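Local coordinates for protein ESSB (Geobacillus thermodenitrificans, PDB 4ANO) that probably serves as a membrane-anchored component of the type VII secretion system, this chain being its cytoplasmic part, at residues 40-45 with 54-59. Residues are numbered along the deposited sequence; the frame is centred on the assembly and turned at random. Where two conformers were deposited one is given.
Sequences LELEVL and RDIDVS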
ATOM      1  N   LEU A  40     -18.865  16.548  -6.621  1.00 22.67           N
ATOM      2  CA  LEU A  40     -17.787  16.980  -7.507  1.00 20.36           C
ATOM      3  C   LEU A  40     -16.346  16.874  -6.936  1.00 22.00           C
ATOM      4  O   LEU A  40     -15.384  16.737  -7.691  1.00 22.73           O
ATOM      5  CB  LEU A  40     -18.077  18.430  -7.920  1.00 24.36           C
ATOM      6  CG  LEU A  40     -17.080  19.065  -8.888  1.00 23.53           C
ATOM      7  CD1 LEU A  40     -16.946  18.236 -10.195  1.00 26.46           C
ATOM      8  CD2 LEU A  40     -17.766  20.375  -9.344  1.00 28.75           C
ATOM      9  N   GLU A  41     -16.227  16.932  -5.596  1.00 20.44           N
ATOM     10  CA  GLU A  41     -14.933  16.721  -4.886  1.00 19.50           C
ATOM     11  C   GLU A  41     -14.295  15.408  -5.230  1.00 21.09           C
ATOM     12  O   GLU A  41     -13.073  15.311  -5.119  1.00 22.24           O
ATOM     13  CB  GLU A  41     -15.126  16.737  -3.364  1.00 21.82           C
ATOM     14  CG  GLU A  41     -15.696  18.069  -2.823  1.00 21.44           C
ATOM     15  CD  GLU A  41     -16.385  17.999  -1.455  1.00 22.63           C
ATOM     16  OE1 GLU A  41     -16.283  17.014  -0.699  1.00 26.49           O
ATOM     17  OE2 GLU A  41     -17.063  19.000  -1.136  1.00 27.76           O
ATOM     18  N   LEU A  42     -15.111  14.403  -5.624  1.00 18.73           N
ATOM     19  CA  LEU A  42     -14.593  13.041  -5.916  1.00 18.80           C
ATOM     20  C   LEU A  42     -14.064  12.895  -7.344  1.00 19.32           C
ATOM     21  O   LEU A  42     -13.472  11.870  -7.700  1.00 23.27           O
ATOM     22  CB  LEU A  42     -15.672  11.960  -5.615  1.00 18.43           C
ATOM     23  CG  LEU A  42     -16.189  11.953  -4.187  1.00 21.32           C
ATOM     24  CD1 LEU A  42     -16.917  10.605  -4.019  1.00 24.41           C
ATOM     25  CD2 LEU A  42     -14.978  12.076  -3.150  1.00 21.78           C
ATOM     26  N   GLU A  43     -14.264  13.911  -8.168  1.00 21.22           N
ATOM     27  CA  GLU A  43     -13.844  13.842  -9.592  1.00 23.50           C
ATOM     28  C   GLU A  43     -12.328  13.634  -9.700  1.00 21.50           C
ATOM     29  O   GLU A  43     -11.873  12.944 -10.661  1.00 25.19           O
ATOM     30  CB  GLU A  43     -14.428  15.038 -10.420  1.00 24.94           C
ATOM     31  CG  GLU A  43     -14.159  14.943 -12.006  1.00 28.84           C
ATOM     32  CD  GLU A  43     -12.710  14.998 -12.396  1.00 32.82           C
ATOM     33  OE1 GLU A  43     -11.965  15.750 -11.729  1.00 38.66           O
ATOM     34  OE2 GLU A  43     -12.293  14.323 -13.405  1.00 33.71           O
ATOM     35  N   VAL A  44     -11.554  14.112  -8.702  1.00 21.47           N
ATOM     36  CA  VAL A  44     -10.093  13.935  -8.689  1.00 23.11           C
ATOM     37  C   VAL A  44      -9.712  12.428  -8.749  1.00 22.06           C
ATOM     38  O   VAL A  44      -8.617  12.096  -9.149  1.00 24.35           O
ATOM     39  CB  VAL A  44      -9.493  14.641  -7.488  1.00 23.26           C
ATOM     40  CG1 VAL A  44      -9.830  13.942  -6.127  1.00 22.49           C
ATOM     41  CG2 VAL A  44      -8.009  14.860  -7.681  1.00 27.52           C
ATOM     42  N   LEU A  45     -10.650  11.531  -8.397  1.00 20.53           N
ATOM     43  CA  LEU A  45     -10.325  10.111  -8.316  1.00 21.86           C
ATOM     44  C   LEU A  45     -10.243   9.567  -9.731  1.00 23.95           C
ATOM     45  O   LEU A  45      -9.632   8.498  -9.902  1.00 23.77           O
ATOM     46  CB  LEU A  45     -11.400   9.342  -7.533  1.00 22.46           C
ATOM     47  CG  LEU A  45     -11.344   9.522  -5.964  1.00 22.22           C
ATOM     48  CD1 LEU A  45     -12.490   8.625  -5.296  1.00 22.72           C
ATOM     49  CD2 LEU A  45      -9.969   9.063  -5.480  1.00 21.38           C
ATOM     50  N   ARG A  54     -11.103   4.179 -12.504  1.00 23.83           N
ATOM     51  CA  ARG A  54     -11.980   4.251 -11.327  1.00 24.73           C
ATOM     52  C   ARG A  54     -13.257   4.884 -11.755  1.00 24.97           C
ATOM     53  O   ARG A  54     -13.226   5.974 -12.320  1.00 28.50           O
ATOM     54  CB  ARG A  54     -11.378   5.086 -10.176  1.00 23.70           C
ATOM     55  CG  ARG A  54     -10.071   4.520  -9.673  1.00 25.42           C
ATOM     56  CD  ARG A  54      -9.446   5.244  -8.426  1.00 32.38           C
ATOM     57  NE  ARG A  54      -8.089   4.689  -8.110  1.00 30.26           N
ATOM     58  CZ  ARG A  54      -7.020   4.646  -8.888  1.00 36.76           C
ATOM     59  NH1 ARG A  54      -6.944   5.120 -10.169  1.00 35.41           N
ATOM     60  NH2 ARG A  54      -5.955   4.061  -8.408  1.00 35.70           N
ATOM     61  N   ASP A  55     -14.370   4.174 -11.556  1.00 25.11           N
ATOM     62  CA  ASP A  55     -15.663   4.763 -11.859  1.00 24.89           C
ATOM     63  C   ASP A  55     -16.345   5.053 -10.555  1.00 24.79           C
ATOM     64  O   ASP A  55     -16.141   4.316  -9.615  1.00 28.17           O
ATOM     65  CB  ASP A  55     -16.469   3.801 -12.672  1.00 28.41           C
ATOM     66  CG  ASP A  55     -15.882   3.658 -14.070  1.00 31.59           C
ATOM     67  OD1 ASP A  55     -15.636   4.710 -14.728  1.00 36.49           O
ATOM     68  OD2 ASP A  55     -15.707   2.506 -14.494  1.00 36.32           O
ATOM     69  N   ILE A  56     -17.057   6.156 -10.487  1.00 24.82           N
ATOM     70  CA  ILE A  56     -17.537   6.676  -9.146  1.00 22.37           C
ATOM     71  C   ILE A  56     -19.084   6.861  -9.338  1.00 23.41           C
ATOM     72  O   ILE A  56     -19.534   7.484 -10.277  1.00 24.46           O
ATOM     73  CB  ILE A  56     -16.949   8.054  -8.851  1.00 21.20           C
ATOM     74  CG1 ILE A  56     -15.462   7.967  -8.539  1.00 28.45           C
ATOM     75  CG2 ILE A  56     -17.578   8.659  -7.579  1.00 25.16           C
ATOM     76  CD1 ILE A  56     -14.677   8.260  -9.628  1.00 30.86           C
ATOM     77  N   ASP A  57     -19.864   6.375  -8.387  1.00 23.10           N
ATOM     78  CA  ASP A  57     -21.310   6.618  -8.416  1.00 24.94           C
ATOM     79  C   ASP A  57     -21.690   7.204  -7.079  1.00 21.82           C
ATOM     80  O   ASP A  57     -21.600   6.512  -6.056  1.00 25.06           O
ATOM     81  CB  ASP A  57     -22.165   5.361  -8.558  1.00 27.19           C
ATOM     82  CG  ASP A  57     -23.654   5.725  -8.783  1.00 31.19           C
ATOM     83  OD1 ASP A  57     -23.976   6.590  -9.660  1.00 34.93           O
ATOM     84  OD2 ASP A  57     -24.522   5.116  -8.144  1.00 35.31           O
ATOM     85  N   VAL A  58     -22.110   8.469  -7.066  1.00 23.11           N
ATOM     86  CA  VAL A  58     -22.619   9.130  -5.871  1.00 22.87           C
ATOM     87  C   VAL A  58     -24.165   9.063  -5.988  1.00 25.98           C
ATOM     88  O   VAL A  58     -24.779   9.794  -6.787  1.00 26.81           O
ATOM     89  CB  VAL A  58     -22.126  10.589  -5.768  1.00 25.43           C
ATOM     90  CG1 VAL A  58     -22.623  11.242  -4.528  1.00 25.58           C
ATOM     91  CG2 VAL A  58     -20.566  10.596  -5.783  1.00 24.57           C
ATOM     92  N   SER A  59     -24.760   8.194  -5.200  0.50 25.24           N
ATOM     93  CA  SER A  59     -26.232   8.049  -5.146  0.50 24.90           C
ATOM     94  C   SER A  59     -26.720   8.801  -3.911  0.50 25.22           C
ATOM     95  O   SER A  59     -25.922   9.297  -3.112  0.50 23.33           O
ATOM     96  CB  SER A  59     -26.544   6.555  -5.077  0.50 24.32           C
ATOM     97  OG  SER A  59     -26.195   5.981  -3.814  0.50 20.93           O
TER
HETATM   98  O   HOH W   1      -8.622   7.081 -11.895  1.00 41.39           O
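Leu42 of a 3-10 turn packs on Ile56 and Val58 of strand 53-58, and Leu45 on Ile56. The strand is an outermost one of the four-stranded antiparallel sheet in this EssB cytoplasmic fragment, whose YukC family is grouped with the protein kinase clan, consistent with a kinase-like fold. The 3-10 spacing of three residues, marked by Leu45 N bonding to Leu42 O at 2.9 Å, puts both leucines along the strand. In the tightly packed part, Leu42 CD1 rests over the CG2 methyls of Ile56 and Val58, 4.1 Å from each. Leucine's length carries this one methyl down to both, while beta-branched residues favour an extended strand and offer methyls close to the backbone. Ile56 divides its branches: chi1 (-71°) sends CG1 beside the backbone N, and a chi2 of 98°, away from a staggered value, swings CD1 to Leu45 CB at 4.0 Å. Val130 of strand 129-130 also touches both leucines, which are buried; Ile56 and Val58, partly exposed, form the more open side. Asp55 and Asp57 point away from the turn, and Asp55 pairs with Lys68 and Lys46. The Arg54 end is buried and polar. Leu126 O holds NE and Asp49 holds NH2, while Arg54 CD passes 3.6 Å from Leu45 O. A water in the guanidinium plane accepts from Arg54 NH1 at 3.1 Å and donates to Leu45 O at 2.6 Å.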